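Local coordinates for PRESAN domain-containing protein (Plasmodium falciparum, PDB 7D2W) that is of unknown function but carries the helical PRESAN fold of the Plasmodium PHIST proteins and probably works by binding other proteins, at residues P113-Q118 with E175-E180; T133-R138 with D161-L166; N137-L142 with K153-S158. One frame throughout, in Å; residues are numbered along the deposited sequence. Where two conformers were deposited one is given.

Contact 1: P113-Q118 with E175-E180; sequences PKITWQ and EKIFSE
Ile115 presses on Ile177 at one end of a four-helix bundle, where the loop leading into helix 117-144 lies against the last turns of helix 149-181. It is a small example of how a bundle end is packed by chain just ahead of a helix. The two isoleucines run at about a right angle and meet methyl to methyl: CG2 of Ile115 lies 3.4 Å from CG2 of Ile177, tighter than usual for two carbons. In Ile115 the longer branch swings to the side opposite the backbone N (chi1 -168°) and leads away from the helix, which leaves the short CG2 branch to do the touching. That same methyl also comes obliquely to the Phe178 ring, 3.9 Å from its CE1. Ile177 CG2 has a second partner in Pro113, whose CG stands 3.6 Å from it, although this proline is poorly ordered. Farther along, the extended chain of Glu180 passes obliquely by the same proline ring, with CD of Glu180 4.1 Å from CD of Pro113. At the other end of the loop, Phe178 brings its CZ to the edge of the Trp117 indole, near the indole plane and 4.3 Å from CE3. Arg91 makes a cation-pi contact with this indole, while Ile93, Ala94 and Pro95 pack on Phe178. Gln181 NE2 ties the loop to the helix through the carbonyls of Pro113 and Ile115. Thr116 is the N-cap of helix 117-144: with chi1 at 66°, its OG1 accepts a hydrogen bond from the backbone N of Gly119.

Contact 2: T133-R138 with D161-L166; sequences TEQTNR and DEFDKL
The segments 133-138 and 161-166 of two long helices run almost antiparallel, at 169° with their axes 12.3 Å apart, and Gln135 faces Glu162 across the gap with CA atoms 9.5 Å from each other. So wide a spacing is bridged by long polar side chains, a worked case of a salt-bridge network between two helices. The bonds across the gap converge on OE1 of Glu162, carried across by a side chain that is extended throughout. Gln135 slides past this chain in the opposite direction and donates from NE2 to Glu162 OE1 at 3.0 Å; the oxygen lies close to the amide plane, whereas the nitrogen sits well above the carboxylate plane. Arg138 NH1 reaches the same oxygen at the edge of its guanidinium, through a weak but fairly straight bond of 3.4 Å (166°). A water links Arg138 NH2 to Glu162 OE1 as well, accepting from the arginine and donating to the carboxylate. The bend of Arg138 at chi3 (52°) also brings NH1 to its own helix, where it forms a salt bridge of 2.9 Å with OE2 of Glu134. Because Glu134 OE2 and Glu162 OE2 stand only 4.1 Å apart, the shared arginine probably offsets their mutual repulsion. The other end of the Gln135 amide is turned steeply against the Phe163 ring, with OE1 in the ring plane at its edge, 3.4 Å from CD2. That oxygen is hydrogen-bonded to Lys75 NZ, the strongest polar partner of Gln135, and NE2 also donates to Cys159 O. Lys75 belongs to helix 65-93, which lends Trp72 to pack on Gln135 and Cys79 to pack on Phe163; from helix 149-181 itself, Asp161 reaches Arg157 of the second subunit in a salt bridge.

Contact 3: N137-L142 with K153-S158; sequences NRFYNL and KSFIRS
Packing in the manner of a knob into a hole joins the two antiparallel helices of a helical hairpin here: Phe155 of helix 149-181 enters between Arg138, Phe139 and Leu142 of helix 117-144, with Gln135 lining the site through its backbone carbonyl. The axes of the short segments lie at 176° and come within 11.1 Å of each other. Phe155 throws its ring across the interface, CG opposite its own backbone N (chi1 164°), deep enough for CZ to come within 3.5 Å of the backbone N of Phe139. The ring is wedged between Phe139 and Arg138. CE2 arrives at the edge of the Phe139 ring, near its plane and 3.6 Å from CD1. On the other flank CE1 stands over one face of the Arg138 guanidinium, 3.7 Å from NH2, the two planes almost perpendicular; the salt bridge to Glu134 holds that group. Leu142 slides along the root of the side chain, its CD2 3.5 Å from CB of Phe155. Ile156 adds a looser touch, with CD1 4.1 Å from CE1 of Phe139. Inward, helix 65-93 closes over this layer: Trp72 stacks on Phe139, and Ile71 and Trp72 pack against Ile156. The second subunit meets helix 149-181, its Arg157 bonding to Ser158.

All three contacts join helix 117-144, or in contact 1 mostly the loop leading into it, to helix 149-181, and together they follow the pair almost from end to end. Contacts 2 and 3 are successive layers, with centres 9 Å apart; they touch where Gln135 O meets Phe155 CZ at 3.6 Å. The guanidinium of Arg138 takes part in both, bonding in contact 2 and lying against Phe155 in contact 3. Contact 1 lies far off, its centre 25 Å from that of contact 2 and 34 Å from that of contact 3, across the centre of the chain from the latter. A bound mercury ion is about 8 Å from the Glu180 side chain in contact 1. The second subunit reaches all three.

Contact 1: P113-Q118 with E175-E180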
loop_
_atom_site.group_PDB
_atom_site.type_symbol
_atom_site.label_atom_id
_atom_site.label_comp_id
_atom_site.label_asym_id
_atom_site.label_seq_id
_atom_site.Cartn_x
_atom_site.Cartn_y
_atom_site.Cartn_z
ATOM N N PRO A 113 21.450 4.188 -12.343
ATOM C CA PRO A 113 21.704 4.955 -11.120
ATOM C C PRO A 113 22.761 4.298 -10.244
ATOM O O PRO A 113 23.005 3.091 -10.304
ATOM C CB PRO A 113 20.338 4.946 -10.422
ATOM C CG PRO A 113 19.758 3.633 -10.817
ATOM C CD PRO A 113 20.242 3.351 -12.221
ATOM N N LYS A 114 23.394 5.128 -9.415
ATOM C CA LYS A 114 24.440 4.686 -8.500
ATOM C C LYS A 114 24.024 4.905 -7.051
ATOM O O LYS A 114 24.815 5.356 -6.221
ATOM C CB LYS A 114 25.756 5.400 -8.798
ATOM N N ILE A 115 22.770 4.585 -6.724
ATOM C CA ILE A 115 22.294 4.795 -5.364
ATOM C C ILE A 115 22.898 3.753 -4.434
ATOM O O ILE A 115 22.993 2.563 -4.769
ATOM C CB ILE A 115 20.756 4.781 -5.293
ATOM C CG1 ILE A 115 20.311 5.301 -3.929
ATOM C CG2 ILE A 115 20.207 3.392 -5.454
ATOM C CD1 ILE A 115 21.106 6.496 -3.455
ATOM N N THR A 116 23.342 4.211 -3.271
ATOM C CA THR A 116 23.961 3.369 -2.267
ATOM C C THR A 116 22.955 3.031 -1.176
ATOM O O THR A 116 21.850 3.585 -1.109
ATOM C CB THR A 116 25.174 4.066 -1.663
ATOM O OG1 THR A 116 24.741 5.229 -0.943
ATOM C CG2 THR A 116 26.178 4.457 -2.754
ATOM N N TRP A 117 23.354 2.108 -0.296
ATOM C CA TRP A 117 22.479 1.797 0.827
ATOM C C TRP A 117 22.291 3.019 1.716
ATOM O O TRP A 117 21.182 3.282 2.193
ATOM C CB TRP A 117 23.020 0.624 1.654
ATOM C CG TRP A 117 22.172 0.486 2.876
ATOM C CD1 TRP A 117 22.493 0.852 4.157
ATOM C CD2 TRP A 117 20.817 0.055 2.911
ATOM N NE1 TRP A 117 21.428 0.626 4.988
ATOM C CE2 TRP A 117 20.384 0.138 4.248
ATOM C CE3 TRP A 117 19.925 -0.414 1.941
ATOM C CZ2 TRP A 117 19.105 -0.232 4.639
ATOM C CZ3 TRP A 117 18.659 -0.784 2.331
ATOM C CH2 TRP A 117 18.257 -0.692 3.667
ATOM N N GLN A 118 23.370 3.777 1.943
ATOM C CA GLN A 118 23.282 4.987 2.754
ATOM C C GLN A 118 22.298 5.989 2.153
ATOM O O GLN A 118 21.583 6.677 2.884
ATOM C CB GLN A 118 24.666 5.616 2.910
ATOM C CG GLN A 118 25.466 5.083 4.088
ATOM N N GLU A 175 12.942 -1.289 -4.968
ATOM C CA GLU A 175 12.990 -2.600 -5.606
ATOM C C GLU A 175 13.383 -2.468 -7.068
ATOM O O GLU A 175 14.168 -3.279 -7.587
ATOM C CB GLU A 175 11.651 -3.318 -5.491
ATOM C CG GLU A 175 11.789 -4.799 -5.789
ATOM C CD GLU A 175 10.454 -5.512 -5.878
ATOM O OE1 GLU A 175 9.423 -4.886 -5.581
ATOM O OE2 GLU A 175 10.437 -6.703 -6.250
ATOM N N LYS A 176 12.870 -1.439 -7.738
ATOM C CA LYS A 176 13.211 -1.232 -9.138
ATOM C C LYS A 176 14.675 -0.846 -9.283
ATOM O O LYS A 176 15.396 -1.417 -10.110
ATOM C CB LYS A 176 12.310 -0.159 -9.747
ATOM C CG LYS A 176 10.888 -0.618 -9.997
ATOM C CD LYS A 176 10.094 0.411 -10.792
ATOM C CE LYS A 176 9.170 1.227 -9.895
ATOM N NZ LYS A 176 7.782 1.286 -10.444
ATOM N N ILE A 177 15.135 0.118 -8.478
ATOM C CA ILE A 177 16.516 0.586 -8.590
ATOM C C ILE A 177 17.488 -0.543 -8.282
ATOM O O ILE A 177 18.447 -0.774 -9.026
ATOM C CB ILE A 177 16.763 1.792 -7.668
ATOM C CG1 ILE A 177 15.758 2.897 -7.939
ATOM C CG2 ILE A 177 18.158 2.346 -7.892
ATOM C CD1 ILE A 177 15.738 3.933 -6.845
ATOM N N PHE A 178 17.277 -1.246 -7.164
ATOM C CA PHE A 178 18.235 -2.271 -6.766
ATOM C C PHE A 178 18.272 -3.419 -7.772
ATOM O O PHE A 178 19.348 -3.915 -8.115
ATOM C CB PHE A 178 17.907 -2.788 -5.367
ATOM C CG PHE A 178 18.230 -1.813 -4.261
ATOM C CD1 PHE A 178 19.168 -0.807 -4.449
ATOM C CD2 PHE A 178 17.595 -1.912 -3.025
ATOM C CE1 PHE A 178 19.467 0.086 -3.431
ATOM C CE2 PHE A 178 17.889 -1.020 -2.005
ATOM C CZ PHE A 178 18.827 -0.019 -2.212
ATOM N N SER A 179 17.109 -3.839 -8.276
ATOM C CA SER A 179 17.083 -4.924 -9.250
ATOM C C SER A 179 17.794 -4.531 -10.543
ATOM O O SER A 179 18.478 -5.357 -11.161
ATOM C CB SER A 179 15.639 -5.338 -9.533
ATOM O OG SER A 179 14.929 -5.575 -8.330
ATOM N N GLU A 180 17.652 -3.271 -10.964
ATOM C CA GLU A 180 18.333 -2.806 -12.167
ATOM C C GLU A 180 19.843 -2.682 -11.948
ATOM O O GLU A 180 20.630 -2.932 -12.872
ATOM C CB GLU A 180 17.704 -1.478 -12.602
ATOM C CG GLU A 180 18.494 -0.632 -13.593
ATOM C CD GLU A 180 17.737 0.632 -13.996
ATOM O OE1 GLU A 180 16.833 1.059 -13.239
ATOM O OE2 GLU A 180 18.041 1.196 -15.070
#

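Contact 2: T133-R138 with D161-L166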
loop_
_atom_site.group_PDB
_atom_site.type_symbol
_atom_site.label_atom_id
_atom_site.label_comp_id
_atom_site.label_asym_id
_atom_site.label_seq_id
_atom_site.Cartn_x
_atom_site.Cartn_y
_atom_site.Cartn_z
ATOM N N THR A 133 5.966 13.404 12.030
ATOM C CA THR A 133 5.774 14.744 12.575
ATOM C C THR A 133 4.476 15.364 12.073
ATOM O O THR A 133 3.712 15.948 12.849
ATOM C CB THR A 133 6.962 15.640 12.206
ATOM O OG1 THR A 133 8.156 15.117 12.790
ATOM C CG2 THR A 133 6.736 17.060 12.701
ATOM N N GLU A 134 4.221 15.262 10.766
ATOM C CA GLU A 134 3.011 15.842 10.190
ATOM C C GLU A 134 1.755 15.197 10.769
ATOM O O GLU A 134 0.794 15.893 11.112
ATOM C CB GLU A 134 3.041 15.692 8.669
ATOM C CG GLU A 134 1.733 16.074 7.986
ATOM C CD GLU A 134 1.455 15.238 6.747
ATOM O OE1 GLU A 134 2.259 15.301 5.789
ATOM O OE2 GLU A 134 0.437 14.509 6.736
ATOM N N GLN A 135 1.747 13.865 10.896
ATOM C CA GLN A 135 0.588 13.191 11.474
ATOM C C GLN A 135 0.379 13.572 12.935
ATOM O O GLN A 135 -0.754 13.813 13.363
ATOM C CB GLN A 135 0.740 11.672 11.328
ATOM C CG GLN A 135 0.577 11.234 9.875
ATOM C CD GLN A 135 0.577 9.731 9.720
ATOM O OE1 GLN A 135 0.913 8.994 10.651
ATOM N NE2 GLN A 135 0.187 9.263 8.543
ATOM N N THR A 136 1.452 13.601 13.728
ATOM C CA THR A 136 1.315 13.963 15.136
ATOM C C THR A 136 0.729 15.363 15.290
ATOM O O THR A 136 -0.126 15.595 16.155
ATOM C CB THR A 136 2.672 13.861 15.832
ATOM O OG1 THR A 136 3.053 12.483 15.896
ATOM C CG2 THR A 136 2.609 14.438 17.262
ATOM N N ASN A 137 1.165 16.306 14.449
ATOM C CA ASN A 137 0.612 17.657 14.514
ATOM C C ASN A 137 -0.871 17.659 14.180
ATOM O O ASN A 137 -1.663 18.332 14.850
ATOM C CB ASN A 137 1.363 18.590 13.560
ATOM C CG ASN A 137 2.766 18.882 14.027
ATOM O OD1 ASN A 137 3.085 18.702 15.203
ATOM N ND2 ASN A 137 3.620 19.329 13.110
ATOM N N ARG A 138 -1.264 16.928 13.128
ATOM C CA ARG A 138 -2.680 16.802 12.808
ATOM C C ARG A 138 -3.446 16.141 13.951
ATOM O O ARG A 138 -4.606 16.482 14.202
ATOM C CB ARG A 138 -2.859 16.018 11.502
ATOM C CG ARG A 138 -2.472 16.824 10.238
ATOM C CD ARG A 138 -2.230 15.936 9.011
ATOM N NE ARG A 138 -3.338 15.018 8.749
ATOM C CZ ARG A 138 -3.204 13.803 8.211
ATOM N NH1 ARG A 138 -2.004 13.339 7.845
ATOM N NH2 ARG A 138 -4.278 13.049 8.031
ATOM N N ASP A 161 -2.944 3.714 7.550
ATOM C CA ASP A 161 -3.049 3.414 6.119
ATOM C C ASP A 161 -2.080 4.261 5.305
ATOM O O ASP A 161 -1.483 3.782 4.335
ATOM C CB ASP A 161 -4.464 3.683 5.598
ATOM C CG ASP A 161 -5.521 2.792 6.215
ATOM O OD1 ASP A 161 -5.199 1.688 6.688
ATOM O OD2 ASP A 161 -6.704 3.202 6.183
ATOM N N GLU A 162 -1.953 5.540 5.658
ATOM C CA GLU A 162 -1.042 6.430 4.940
ATOM C C GLU A 162 0.412 5.991 5.102
ATOM O O GLU A 162 1.209 6.082 4.152
ATOM C CB GLU A 162 -1.232 7.867 5.431
ATOM C CG GLU A 162 -0.412 8.897 4.664
ATOM C CD GLU A 162 -0.671 10.316 5.133
ATOM O OE1 GLU A 162 -1.264 10.490 6.228
ATOM O OE2 GLU A 162 -0.288 11.254 4.397
ATOM N N PHE A 163 0.784 5.525 6.299
ATOM C CA PHE A 163 2.124 4.971 6.496
ATOM C C PHE A 163 2.319 3.685 5.701
ATOM O O PHE A 163 3.412 3.430 5.176
ATOM C CB PHE A 163 2.382 4.718 7.991
ATOM C CG PHE A 163 3.405 5.645 8.569
ATOM C CD1 PHE A 163 4.757 5.419 8.341
ATOM C CD2 PHE A 163 3.021 6.770 9.296
ATOM C CE1 PHE A 163 5.714 6.297 8.842
ATOM C CE2 PHE A 163 3.975 7.657 9.808
ATOM C CZ PHE A 163 5.316 7.426 9.573
ATOM N N ASP A 164 1.281 2.847 5.617
ATOM C CA ASP A 164 1.399 1.647 4.802
ATOM C C ASP A 164 1.620 2.007 3.335
ATOM O O ASP A 164 2.402 1.344 2.639
ATOM C CB ASP A 164 0.155 0.774 4.947
ATOM C CG ASP A 164 0.060 0.104 6.306
ATOM O OD1 ASP A 164 1.074 0.084 7.063
ATOM O OD2 ASP A 164 -1.040 -0.412 6.609
ATOM N N LYS A 165 0.943 3.049 2.852
ATOM C CA LYS A 165 1.145 3.464 1.465
ATOM C C LYS A 165 2.541 4.032 1.264
ATOM O O LYS A 165 3.180 3.765 0.241
ATOM C CB LYS A 165 0.092 4.482 1.028
ATOM C CG LYS A 165 0.455 5.175 -0.317
ATOM C CD LYS A 165 -0.691 5.278 -1.294
ATOM C CE LYS A 165 -0.232 5.897 -2.634
ATOM N NZ LYS A 165 0.679 5.027 -3.475
ATOM N N LEU A 166 3.043 4.809 2.229
ATOM C CA LEU A 166 4.406 5.315 2.100
ATOM C C LEU A 166 5.408 4.166 2.080
ATOM O O LEU A 166 6.323 4.149 1.252
ATOM C CB LEU A 166 4.728 6.306 3.230
ATOM C CG LEU A 166 6.196 6.744 3.306
ATOM C CD1 LEU A 166 6.616 7.450 2.045
ATOM C CD2 LEU A 166 6.441 7.638 4.521
HETATM O O HOH W 1 -3.728 10.366 6.605
#

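Contact 3: N137-L142 with K153-S158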
loop_
_atom_site.group_PDB
_atom_site.type_symbol
_atom_site.label_atom_id
_atom_site.label_comp_id
_atom_site.label_asym_id
_atom_site.label_seq_id
_atom_site.Cartn_x
_atom_site.Cartn_y
_atom_site.Cartn_z
ATOM N N ASN A 137 1.165 16.306 14.449
ATOM C CA ASN A 137 0.612 17.657 14.514
ATOM C C ASN A 137 -0.871 17.659 14.180
ATOM O O ASN A 137 -1.663 18.332 14.850
ATOM C CB ASN A 137 1.363 18.590 13.560
ATOM C CG ASN A 137 2.766 18.882 14.027
ATOM O OD1 ASN A 137 3.085 18.702 15.203
ATOM N ND2 ASN A 137 3.620 19.329 13.110
ATOM N N ARG A 138 -1.264 16.928 13.128
ATOM C CA ARG A 138 -2.680 16.802 12.808
ATOM C C ARG A 138 -3.446 16.141 13.951
ATOM O O ARG A 138 -4.606 16.482 14.202
ATOM C CB ARG A 138 -2.859 16.018 11.502
ATOM C CG ARG A 138 -2.472 16.824 10.238
ATOM C CD ARG A 138 -2.230 15.936 9.011
ATOM N NE ARG A 138 -3.338 15.018 8.749
ATOM C CZ ARG A 138 -3.204 13.803 8.211
ATOM N NH1 ARG A 138 -2.004 13.339 7.845
ATOM N NH2 ARG A 138 -4.278 13.049 8.031
ATOM N N PHE A 139 -2.805 15.216 14.673
ATOM C CA PHE A 139 -3.467 14.559 15.796
ATOM C C PHE A 139 -3.746 15.542 16.932
ATOM O O PHE A 139 -4.858 15.584 17.472
ATOM C CB PHE A 139 -2.602 13.392 16.287
ATOM C CG PHE A 139 -3.184 12.641 17.445
ATOM C CD1 PHE A 139 -4.384 11.960 17.316
ATOM C CD2 PHE A 139 -2.516 12.591 18.655
ATOM C CE1 PHE A 139 -4.915 11.256 18.376
ATOM C CE2 PHE A 139 -3.040 11.879 19.724
ATOM C CZ PHE A 139 -4.243 11.210 19.577
ATOM N N TYR A 140 -2.747 16.343 17.310
ATOM C CA TYR A 140 -2.951 17.294 18.398
ATOM C C TYR A 140 -3.996 18.343 18.035
ATOM O O TYR A 140 -4.777 18.775 18.892
ATOM C CB TYR A 140 -1.620 17.940 18.777
ATOM C CG TYR A 140 -0.857 17.131 19.793
ATOM C CD1 TYR A 140 -1.108 17.275 21.154
ATOM C CD2 TYR A 140 0.109 16.221 19.398
ATOM C CE1 TYR A 140 -0.409 16.529 22.091
ATOM C CE2 TYR A 140 0.809 15.469 20.322
ATOM C CZ TYR A 140 0.550 15.626 21.663
ATOM O OH TYR A 140 1.253 14.880 22.580
ATOM N N ASN A 141 -4.042 18.756 16.769
ATOM C CA ASN A 141 -5.067 19.709 16.359
ATOM C C ASN A 141 -6.461 19.103 16.479
ATOM O O ASN A 141 -7.397 19.770 16.930
ATOM C CB ASN A 141 -4.785 20.201 14.940
ATOM C CG ASN A 141 -3.534 21.069 14.868
ATOM O OD1 ASN A 141 -2.826 21.236 15.862
ATOM N ND2 ASN A 141 -3.257 21.623 13.692
ATOM N N LEU A 142 -6.616 17.836 16.096
ATOM C CA LEU A 142 -7.887 17.146 16.284
ATOM C C LEU A 142 -8.281 17.111 17.751
ATOM O O LEU A 142 -9.432 17.384 18.104
ATOM C CB LEU A 142 -7.784 15.728 15.740
ATOM C CG LEU A 142 -8.988 15.161 15.007
ATOM C CD1 LEU A 142 -9.479 16.137 13.959
ATOM C CD2 LEU A 142 -8.561 13.873 14.357
ATOM N N LYS A 153 -11.073 8.235 15.591
ATOM C CA LYS A 153 -10.741 6.853 15.244
ATOM C C LYS A 153 -10.437 6.714 13.757
ATOM O O LYS A 153 -9.470 6.046 13.363
ATOM C CB LYS A 153 -11.891 5.925 15.644
ATOM C CG LYS A 153 -12.160 5.867 17.133
ATOM C CD LYS A 153 -13.082 4.703 17.488
ATOM C CE LYS A 153 -14.491 4.920 16.960
ATOM N NZ LYS A 153 -15.498 4.199 17.787
ATOM N N SER A 154 -11.264 7.331 12.912
ATOM C CA SER A 154 -10.994 7.295 11.480
ATOM C C SER A 154 -9.671 7.973 11.164
ATOM O O SER A 154 -8.923 7.510 10.296
ATOM C CB SER A 154 -12.135 7.962 10.704
ATOM O OG SER A 154 -13.368 7.346 11.021
ATOM N N PHE A 155 -9.365 9.075 11.856
ATOM C CA PHE A 155 -8.097 9.756 11.615
ATOM C C PHE A 155 -6.919 8.831 11.914
ATOM O O PHE A 155 -5.980 8.719 11.113
ATOM C CB PHE A 155 -8.024 11.032 12.454
ATOM C CG PHE A 155 -6.640 11.599 12.561
ATOM C CD1 PHE A 155 -6.135 12.430 11.569
ATOM C CD2 PHE A 155 -5.833 11.276 13.647
ATOM C CE1 PHE A 155 -4.856 12.945 11.662
ATOM C CE2 PHE A 155 -4.556 11.775 13.749
ATOM C CZ PHE A 155 -4.064 12.626 12.745
ATOM N N ILE A 156 -6.957 8.142 13.062
ATOM C CA ILE A 156 -5.818 7.309 13.442
ATOM C C ILE A 156 -5.661 6.149 12.468
ATOM O O ILE A 156 -4.543 5.844 12.015
ATOM C CB ILE A 156 -5.959 6.813 14.897
ATOM C CG1 ILE A 156 -5.930 7.987 15.880
ATOM C CG2 ILE A 156 -4.824 5.824 15.235
ATOM C CD1 ILE A 156 -6.321 7.585 17.334
ATOM N N ARG A 157 -6.766 5.474 12.121
ATOM C CA ARG A 157 -6.681 4.371 11.165
ATOM C C ARG A 157 -6.198 4.871 9.806
ATOM O O ARG A 157 -5.388 4.213 9.145
ATOM C CB ARG A 157 -8.034 3.651 11.042
ATOM C CG ARG A 157 -8.031 2.414 10.095
ATOM C CD ARG A 157 -8.937 1.252 10.578
ATOM N NE ARG A 157 -8.624 -0.030 9.929
ATOM C CZ ARG A 157 -9.229 -1.182 10.217
ATOM N NH1 ARG A 157 -8.880 -2.316 9.587
ATOM N NH2 ARG A 157 -10.179 -1.213 11.150
ATOM N N SER A 158 -6.646 6.061 9.394
ATOM C CA SER A 158 -6.182 6.598 8.114
ATOM C C SER A 158 -4.702 6.966 8.148
ATOM O O SER A 158 -4.022 6.840 7.127
ATOM C CB SER A 158 -7.031 7.805 7.693
ATOM O OG SER A 158 -8.243 7.325 7.132
#